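Local coordinates for protein formyltransferase PseJ (Anoxybacillus kamchatkensis G10, PDB 6EDK) that belongs to the formyltransferase family and holds N-{4-[{[(6S)-2-amino-4-oxo-3,4,5,6,7,8-hexahydropteridin-6-yl]methyl}(formyl)amino]benzoyl}-L-glutamic acid in a pocket, at residues A[99-113]-A[180-194]. Residues are numbered along the deposited sequence; the frame is centred on the assembly and turned at random.
Sequences PWNKGADPNLWSFLE and PKGGSYHKLKDKEKY. With 1YA (N-{4-[{[(6S)-2-amino-4-oxo-3,4,5,6,7,8-hexahydropteridin-6-yl]methyl}(formyl)amino]benzoyl}-L-glutamic acid), chain D.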
loop_
_atom_site.group_PDB
_atom_site.type_symbol
_atom_site.label_atom_id
_atom_site.label_comp_id
_atom_site.label_asym_id
_atom_site.label_seq_id
_atom_site.Cartn_x
_atom_site.Cartn_y
_atom_site.Cartn_z
ATOM N N PRO A 99 6.994 7.699 6.585
ATOM C CA PRO A 99 7.204 8.353 5.292
ATOM C C PRO A 99 8.337 7.884 4.412
ATOM O O PRO A 99 8.539 8.469 3.343
ATOM C CB PRO A 99 7.466 9.817 5.710
ATOM C CG PRO A 99 8.239 9.650 7.016
ATOM C CD PRO A 99 7.520 8.504 7.705
ATOM N N TRP A 100 9.077 6.845 4.809
ATOM C CA TRP A 100 10.162 6.348 3.965
ATOM C C TRP A 100 9.598 5.539 2.811
ATOM O O TRP A 100 8.579 4.852 2.944
ATOM C CB TRP A 100 11.156 5.496 4.806
ATOM C CG TRP A 100 11.887 6.327 5.786
ATOM C CD1 TRP A 100 13.039 7.033 5.545
ATOM C CD2 TRP A 100 11.513 6.608 7.128
ATOM N NE1 TRP A 100 13.389 7.727 6.670
ATOM C CE2 TRP A 100 12.466 7.490 7.656
ATOM C CE3 TRP A 100 10.441 6.183 7.952
ATOM C CZ2 TRP A 100 12.405 7.983 8.965
ATOM C CZ3 TRP A 100 10.374 6.657 9.241
ATOM C CH2 TRP A 100 11.331 7.551 9.751
ATOM N N ASN A 101 10.233 5.654 1.657
ATOM C CA ASN A 101 9.919 4.820 0.493
ATOM C C ASN A 101 8.494 4.965 0.018
ATOM O O ASN A 101 7.839 3.989 -0.334
ATOM C CB ASN A 101 10.282 3.358 0.762
ATOM C CG ASN A 101 11.690 3.236 1.325
ATOM O OD1 ASN A 101 11.941 2.686 2.437
ATOM N ND2 ASN A 101 12.628 3.781 0.590
ATOM N N LYS A 102 8.023 6.215 -0.047
ATOM C CA LYS A 102 6.915 6.530 -0.924
ATOM C C LYS A 102 7.251 6.150 -2.361
ATOM O O LYS A 102 8.404 6.103 -2.767
ATOM C CB LYS A 102 6.544 8.026 -0.847
ATOM C CG LYS A 102 6.105 8.576 0.454
ATOM C CD LYS A 102 6.079 10.127 0.397
ATOM C CE LYS A 102 7.263 10.733 1.142
ATOM N NZ LYS A 102 6.848 11.021 2.598
ATOM N N GLY A 103 6.215 5.803 -3.117
ATOM C CA GLY A 103 6.406 5.464 -4.512
ATOM C C GLY A 103 6.783 4.035 -4.822
ATOM O O GLY A 103 6.301 3.095 -4.202
ATOM N N ALA A 104 7.699 3.867 -5.760
ATOM C CA ALA A 104 7.978 2.597 -6.386
ATOM C C ALA A 104 9.069 1.800 -5.679
ATOM O O ALA A 104 9.944 2.352 -5.002
ATOM C CB ALA A 104 8.397 2.844 -7.844
ATOM N N ASP A 105 8.998 0.479 -5.848
ATOM C CA ASP A 105 10.014 -0.447 -5.362
ATOM C C ASP A 105 10.425 -0.181 -3.903
ATOM O O ASP A 105 11.605 -0.158 -3.572
ATOM C CB ASP A 105 11.236 -0.397 -6.257
ATOM C CG ASP A 105 10.877 -0.669 -7.719
ATOM O OD1 ASP A 105 10.226 -1.690 -7.968
ATOM O OD2 ASP A 105 11.241 0.141 -8.591
ATOM N N PRO A 106 9.457 -0.020 -2.997
ATOM C CA PRO A 106 9.859 0.355 -1.647
ATOM C C PRO A 106 10.721 -0.691 -0.968
ATOM O O PRO A 106 11.605 -0.319 -0.187
ATOM C CB PRO A 106 8.547 0.568 -0.893
ATOM C CG PRO A 106 7.520 -0.202 -1.738
ATOM C CD PRO A 106 8.005 -0.064 -3.167
ATOM N N ASN A 107 10.497 -1.979 -1.233
ATOM C CA ASN A 107 11.304 -2.994 -0.555
ATOM C C ASN A 107 12.760 -2.863 -0.963
ATOM O O ASN A 107 13.665 -2.864 -0.123
ATOM C CB ASN A 107 10.760 -4.375 -0.887
ATOM C CG ASN A 107 11.497 -5.510 -0.196
ATOM O OD1 ASN A 107 11.695 -5.515 1.032
ATOM N ND2 ASN A 107 11.890 -6.505 -0.985
ATOM N N LEU A 108 13.005 -2.788 -2.265
ATOM C CA LEU A 108 14.388 -2.609 -2.728
ATOM C C LEU A 108 15.022 -1.349 -2.148
ATOM O O LEU A 108 16.142 -1.392 -1.635
ATOM C CB LEU A 108 14.397 -2.586 -4.243
ATOM C CG LEU A 108 15.790 -2.249 -4.882
ATOM C CD1 LEU A 108 16.768 -3.338 -4.532
ATOM C CD2 LEU A 108 15.549 -2.207 -6.408
ATOM N N TRP A 109 14.328 -0.224 -2.198
ATOM C CA TRP A 109 14.922 1.026 -1.732
ATOM C C TRP A 109 15.168 1.033 -0.237
ATOM O O TRP A 109 16.105 1.708 0.234
ATOM C CB TRP A 109 14.055 2.214 -2.116
ATOM C CG TRP A 109 14.217 2.540 -3.527
ATOM C CD1 TRP A 109 13.340 2.303 -4.531
ATOM C CD2 TRP A 109 15.366 3.137 -4.112
ATOM N NE1 TRP A 109 13.884 2.727 -5.744
ATOM C CE2 TRP A 109 15.135 3.227 -5.500
ATOM C CE3 TRP A 109 16.597 3.593 -3.589
ATOM C CZ2 TRP A 109 16.086 3.784 -6.398
ATOM C CZ3 TRP A 109 17.536 4.139 -4.486
ATOM C CH2 TRP A 109 17.256 4.212 -5.879
ATOM N N SER A 110 14.356 0.267 0.539
ATOM C CA SER A 110 14.604 0.169 1.954
ATOM C C SER A 110 15.950 -0.466 2.241
ATOM O O SER A 110 16.563 -0.160 3.261
ATOM C CB SER A 110 13.475 -0.601 2.652
ATOM O OG SER A 110 13.603 -2.005 2.505
ATOM N N PHE A 111 16.458 -1.295 1.340
ATOM C CA PHE A 111 17.794 -1.870 1.505
ATOM C C PHE A 111 18.872 -0.979 0.898
ATOM O O PHE A 111 19.891 -0.698 1.560
ATOM C CB PHE A 111 17.836 -3.257 0.890
ATOM C CG PHE A 111 17.103 -4.242 1.704
ATOM C CD1 PHE A 111 17.674 -4.746 2.838
ATOM C CD2 PHE A 111 15.822 -4.600 1.393
ATOM C CE1 PHE A 111 16.976 -5.629 3.639
ATOM C CE2 PHE A 111 15.138 -5.490 2.191
ATOM C CZ PHE A 111 15.720 -5.984 3.326
ATOM N N LEU A 112 18.628 -0.485 -0.323
ATOM C CA LEU A 112 19.613 0.376 -0.967
ATOM C C LEU A 112 19.945 1.593 -0.117
ATOM O O LEU A 112 21.114 1.999 -0.034
ATOM C CB LEU A 112 19.111 0.815 -2.337
ATOM C CG LEU A 112 19.015 -0.286 -3.388
ATOM C CD1 LEU A 112 18.343 0.254 -4.619
ATOM C CD2 LEU A 112 20.357 -0.890 -3.736
ATOM N N GLU A 113 18.951 2.200 0.530
ATOM C CA GLU A 113 19.140 3.400 1.335
ATOM C C GLU A 113 19.115 3.112 2.827
ATOM O O GLU A 113 19.167 4.054 3.617
ATOM C CB GLU A 113 18.096 4.460 0.947
ATOM C CG GLU A 113 18.398 5.062 -0.436
ATOM C CD GLU A 113 17.384 6.045 -0.948
ATOM O OE1 GLU A 113 16.298 6.222 -0.343
ATOM O OE2 GLU A 113 17.659 6.666 -1.994
ATOM N N PRO A 180 4.102 12.144 9.092
ATOM C CA PRO A 180 5.272 12.895 9.540
ATOM C C PRO A 180 6.033 13.431 8.373
ATOM O O PRO A 180 6.190 12.777 7.336
ATOM C CB PRO A 180 6.093 11.870 10.314
ATOM C CG PRO A 180 5.106 10.956 10.884
ATOM C CD PRO A 180 4.035 10.837 9.753
ATOM N N LYS A 181 6.512 14.654 8.535
ATOM C CA LYS A 181 7.395 15.230 7.535
ATOM C C LYS A 181 8.737 14.532 7.607
ATOM O O LYS A 181 9.213 14.298 8.708
ATOM C CB LYS A 181 7.570 16.722 7.809
ATOM C CG LYS A 181 6.271 17.460 7.838
ATOM C CD LYS A 181 6.623 18.946 7.793
ATOM C CE LYS A 181 5.412 19.838 7.547
ATOM N NZ LYS A 181 5.873 21.260 7.693
ATOM N N GLY A 182 9.349 14.250 6.427
ATOM C CA GLY A 182 10.537 13.436 6.311
ATOM C C GLY A 182 10.363 12.291 5.298
ATOM O O GLY A 182 9.480 12.313 4.435
ATOM N N GLY A 183 11.247 11.290 5.423
ATOM C CA GLY A 183 11.161 10.087 4.584
ATOM C C GLY A 183 11.804 10.254 3.207
ATOM O O GLY A 183 12.751 10.956 3.014
ATOM N N SER A 184 11.202 9.576 2.229
ATOM C CA SER A 184 11.797 9.505 0.877
ATOM C C SER A 184 10.728 9.131 -0.151
ATOM O O SER A 184 9.639 8.690 0.201
ATOM C CB SER A 184 12.924 8.510 0.819
ATOM O OG SER A 184 12.484 7.236 1.264
ATOM N N TYR A 185 11.063 9.314 -1.422
ATOM C CA TYR A 185 10.182 9.022 -2.542
ATOM C C TYR A 185 11.004 8.543 -3.719
ATOM O O TYR A 185 12.093 9.086 -3.944
ATOM C CB TYR A 185 9.387 10.243 -2.958
ATOM C CG TYR A 185 8.622 10.001 -4.262
ATOM C CD1 TYR A 185 7.392 9.391 -4.252
ATOM C CD2 TYR A 185 9.162 10.370 -5.495
ATOM C CE1 TYR A 185 6.698 9.148 -5.426
ATOM C CE2 TYR A 185 8.477 10.136 -6.669
ATOM C CZ TYR A 185 7.240 9.531 -6.635
ATOM O OH TYR A 185 6.530 9.289 -7.803
ATOM N N HIS A 186 10.512 7.514 -4.433
ATOM C CA HIS A 186 11.184 7.004 -5.614
ATOM C C HIS A 186 10.186 6.772 -6.741
ATOM O O HIS A 186 9.042 6.421 -6.518
ATOM C CB HIS A 186 11.953 5.699 -5.355
ATOM C CG HIS A 186 12.842 5.783 -4.165
ATOM N ND1 HIS A 186 12.399 5.529 -2.882
ATOM C CD2 HIS A 186 14.138 6.155 -4.058
ATOM C CE1 HIS A 186 13.401 5.719 -2.037
ATOM N NE2 HIS A 186 14.457 6.119 -2.717
ATOM N N LYS A 187 10.645 6.969 -7.967
ATOM C CA LYS A 187 9.947 6.595 -9.187
ATOM C C LYS A 187 10.485 5.255 -9.671
ATOM O O LYS A 187 11.583 4.816 -9.293
ATOM C CB LYS A 187 10.162 7.626 -10.317
ATOM C CG LYS A 187 9.869 9.062 -9.992
ATOM C CD LYS A 187 10.733 9.994 -10.873
ATOM C CE LYS A 187 9.984 11.249 -11.338
ATOM N NZ LYS A 187 9.375 12.085 -10.244
ATOM N N LEU A 188 9.721 4.624 -10.569
ATOM C CA LEU A 188 10.119 3.307 -11.056
ATOM C C LEU A 188 11.490 3.330 -11.713
ATOM O O LEU A 188 12.256 2.373 -11.589
ATOM C CB LEU A 188 9.060 2.789 -12.031
ATOM C CG LEU A 188 8.957 1.272 -12.164
ATOM C CD1 LEU A 188 8.393 0.630 -10.904
ATOM C CD2 LEU A 188 8.089 0.910 -13.382
ATOM N N LYS A 189 11.842 4.426 -12.377
ATOM C CA LYS A 189 13.089 4.461 -13.124
ATOM C C LYS A 189 14.313 4.654 -12.249
ATOM O O LYS A 189 15.417 4.369 -12.711
ATOM C CB LYS A 189 13.005 5.558 -14.190
ATOM C CG LYS A 189 12.170 5.167 -15.439
ATOM C CD LYS A 189 12.946 4.258 -16.429
ATOM C CE LYS A 189 14.340 4.815 -16.751
ATOM N NZ LYS A 189 14.895 4.335 -18.037
ATOM N N ASP A 190 14.150 5.073 -10.982
ATOM C CA ASP A 190 15.282 5.394 -10.137
ATOM C C ASP A 190 16.175 4.217 -9.856
ATOM O O ASP A 190 17.362 4.422 -9.565
ATOM C CB ASP A 190 14.773 6.018 -8.824
ATOM C CG ASP A 190 14.090 7.352 -9.034
ATOM O OD1 ASP A 190 14.190 7.884 -10.149
ATOM O OD2 ASP A 190 13.447 7.878 -8.102
ATOM N N LYS A 191 15.666 2.987 -9.943
ATOM C CA LYS A 191 16.489 1.826 -9.632
ATOM C C LYS A 191 17.447 1.402 -10.757
ATOM O O LYS A 191 18.322 0.536 -10.527
ATOM C CB LYS A 191 15.578 0.640 -9.275
ATOM C CG LYS A 191 14.668 0.146 -10.351
ATOM C CD LYS A 191 14.053 -1.206 -9.937
ATOM C CE LYS A 191 12.969 -1.715 -10.889
ATOM N NZ LYS A 191 11.860 -0.749 -11.042
ATOM N N GLU A 192 17.359 2.012 -11.943
ATOM C CA GLU A 192 18.132 1.510 -13.089
ATOM C C GLU A 192 19.631 1.444 -12.814
ATOM O O GLU A 192 20.286 0.456 -13.149
ATOM C CB GLU A 192 17.861 2.379 -14.314
ATOM C CG GLU A 192 16.575 2.010 -15.050
ATOM C CD GLU A 192 16.678 0.652 -15.746
ATOM O OE1 GLU A 192 17.600 0.450 -16.591
ATOM O OE2 GLU A 192 15.839 -0.222 -15.426
ATOM N N LYS A 193 20.202 2.470 -12.199
ATOM C CA LYS A 193 21.645 2.414 -11.996
ATOM C C LYS A 193 22.075 1.382 -10.967
ATOM O O LYS A 193 23.281 1.205 -10.761
ATOM C CB LYS A 193 22.184 3.788 -11.602
ATOM C CG LYS A 193 21.517 4.419 -10.397
ATOM C CD LYS A 193 21.468 5.933 -10.525
ATOM C CE LYS A 193 22.863 6.544 -10.476
ATOM N NZ LYS A 193 23.561 6.241 -9.188
ATOM N N TYR A 194 21.134 0.693 -10.317
ATOM C CA TYR A 194 21.476 -0.306 -9.317
ATOM C C TYR A 194 21.147 -1.719 -9.753
ATOM O O TYR A 194 21.568 -2.676 -9.075
ATOM C CB TYR A 194 20.750 0.032 -7.999
ATOM C CG TYR A 194 21.185 1.358 -7.426
ATOM C CD1 TYR A 194 22.410 1.484 -6.792
ATOM C CD2 TYR A 194 20.386 2.484 -7.518
ATOM C CE1 TYR A 194 22.822 2.698 -6.253
ATOM C CE2 TYR A 194 20.800 3.705 -6.972
ATOM C CZ TYR A 194 22.017 3.794 -6.357
ATOM O OH TYR A 194 22.452 4.986 -5.819
HETATM N N1 1YA D . -3.419 7.730 -6.005
HETATM C C2 1YA D . -3.346 8.902 -5.106
HETATM N NA2 1YA D . -3.916 10.175 -5.512
HETATM N N3 1YA D . -2.728 8.841 -3.730
HETATM C C4 1YA D . -2.102 7.606 -3.243
HETATM O O4 1YA D . -1.607 7.626 -2.134
HETATM C C4A 1YA D . -2.168 6.431 -4.159
HETATM N N5 1YA D . -1.665 5.231 -3.719
HETATM C C6 1YA D . -1.337 4.232 -4.860
HETATM C C7 1YA D . -2.298 4.108 -5.823
HETATM N N8 1YA D . -2.931 5.432 -6.371
HETATM C C8A 1YA D . -2.864 6.481 -5.542
HETATM C C9 1YA D . -0.004 4.746 -5.451
HETATM N N10 1YA D . 0.551 3.852 -6.485
HETATM C C11 1YA D . 2.267 5.594 -9.941
HETATM C C12 1YA D . 1.196 4.729 -10.096
HETATM C C13 1YA D . 0.613 4.163 -8.967
HETATM C C14 1YA D . 1.128 4.461 -7.718
HETATM C C15 1YA D . 2.205 5.317 -7.572
HETATM C C16 1YA D . 2.779 5.886 -8.696
HETATM C C17 1YA D . 2.960 6.233 -11.171
HETATM N N 1YA D . 4.443 6.156 -11.135
HETATM C CA 1YA D . 5.328 6.690 -12.200
HETATM C CB 1YA D . 5.260 8.238 -12.222
HETATM C CG 1YA D . 4.745 8.833 -10.901
HETATM C CD 1YA D . 5.040 10.339 -10.783
HETATM O OE1 1YA D . 4.876 10.934 -9.682
HETATM O OE2 1YA D . 5.446 10.979 -11.788
HETATM C CT 1YA D . 6.773 6.185 -11.948
HETATM O O2 1YA D . 7.070 5.486 -10.932
HETATM O O1 1YA D . 7.685 6.460 -12.765
HETATM C C18 1YA D . 0.627 2.407 -6.325
HETATM O O5 1YA D . 0.198 1.883 -5.352
HETATM O O 1YA D . 2.341 6.709 -12.054
HETATM O O HOH W 1 14.617 5.604 1.567
HETATM O O HOH W 2 10.180 3.888 -2.829
HETATM O O HOH W 3 12.731 2.360 -8.410
#
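Trp-109 (chi1 -77°) and His-186 (chi1 -50°) both turn their rings beside their own backbone N, anti to the carbonyl carbon, which lets the two rings face each other. The imidazole covers the five-membered ring of the indole in a face-to-face stack, centroids 3.5 Å apart and planes 7° from parallel, while Leu-112 CD1 sits off-centre over the other face of the indole. Polar partners at both nitrogens of the imidazole hold its rotation. His-186 NE2 donates in its ring plane to Glu-113 OE1 at 3.0 Å, reaching that oxygen from above the carboxylate plane, and His-186 ND1 lies 2.8 Å from a water oxygen that also donates to Lys-102 O and Ala-104 O.

Alongside the stack, 102-103 and 185-186 pair as a two-stranded parallel sheet, separate from the six-stranded mixed sheet of the formyltransferase fold. His-186 N donates to Lys-102 O, and Ala-104 N to His-186 O at 3.0 Å. Just upstream, Ser-184 OG takes the N-H of Asn-101 at 2.8 Å, and Gly-183 CA lies over a face of the Trp-100 indole.

After the strands, Lys-191 runs extended through its middle torsions and bends at the last, bringing NZ to the syn side of Asp-105 OD2 in a 2.7 Å salt bridge; NZ also donates to Leu-188 O. Tyr-194 CE2 reaches Trp-109 CH2, completing an aromatic cluster. On the ligand side, Leu-188 N donates to O2 of 1YA at 2.8 Å, and Tyr-185 OH lies near its OE1.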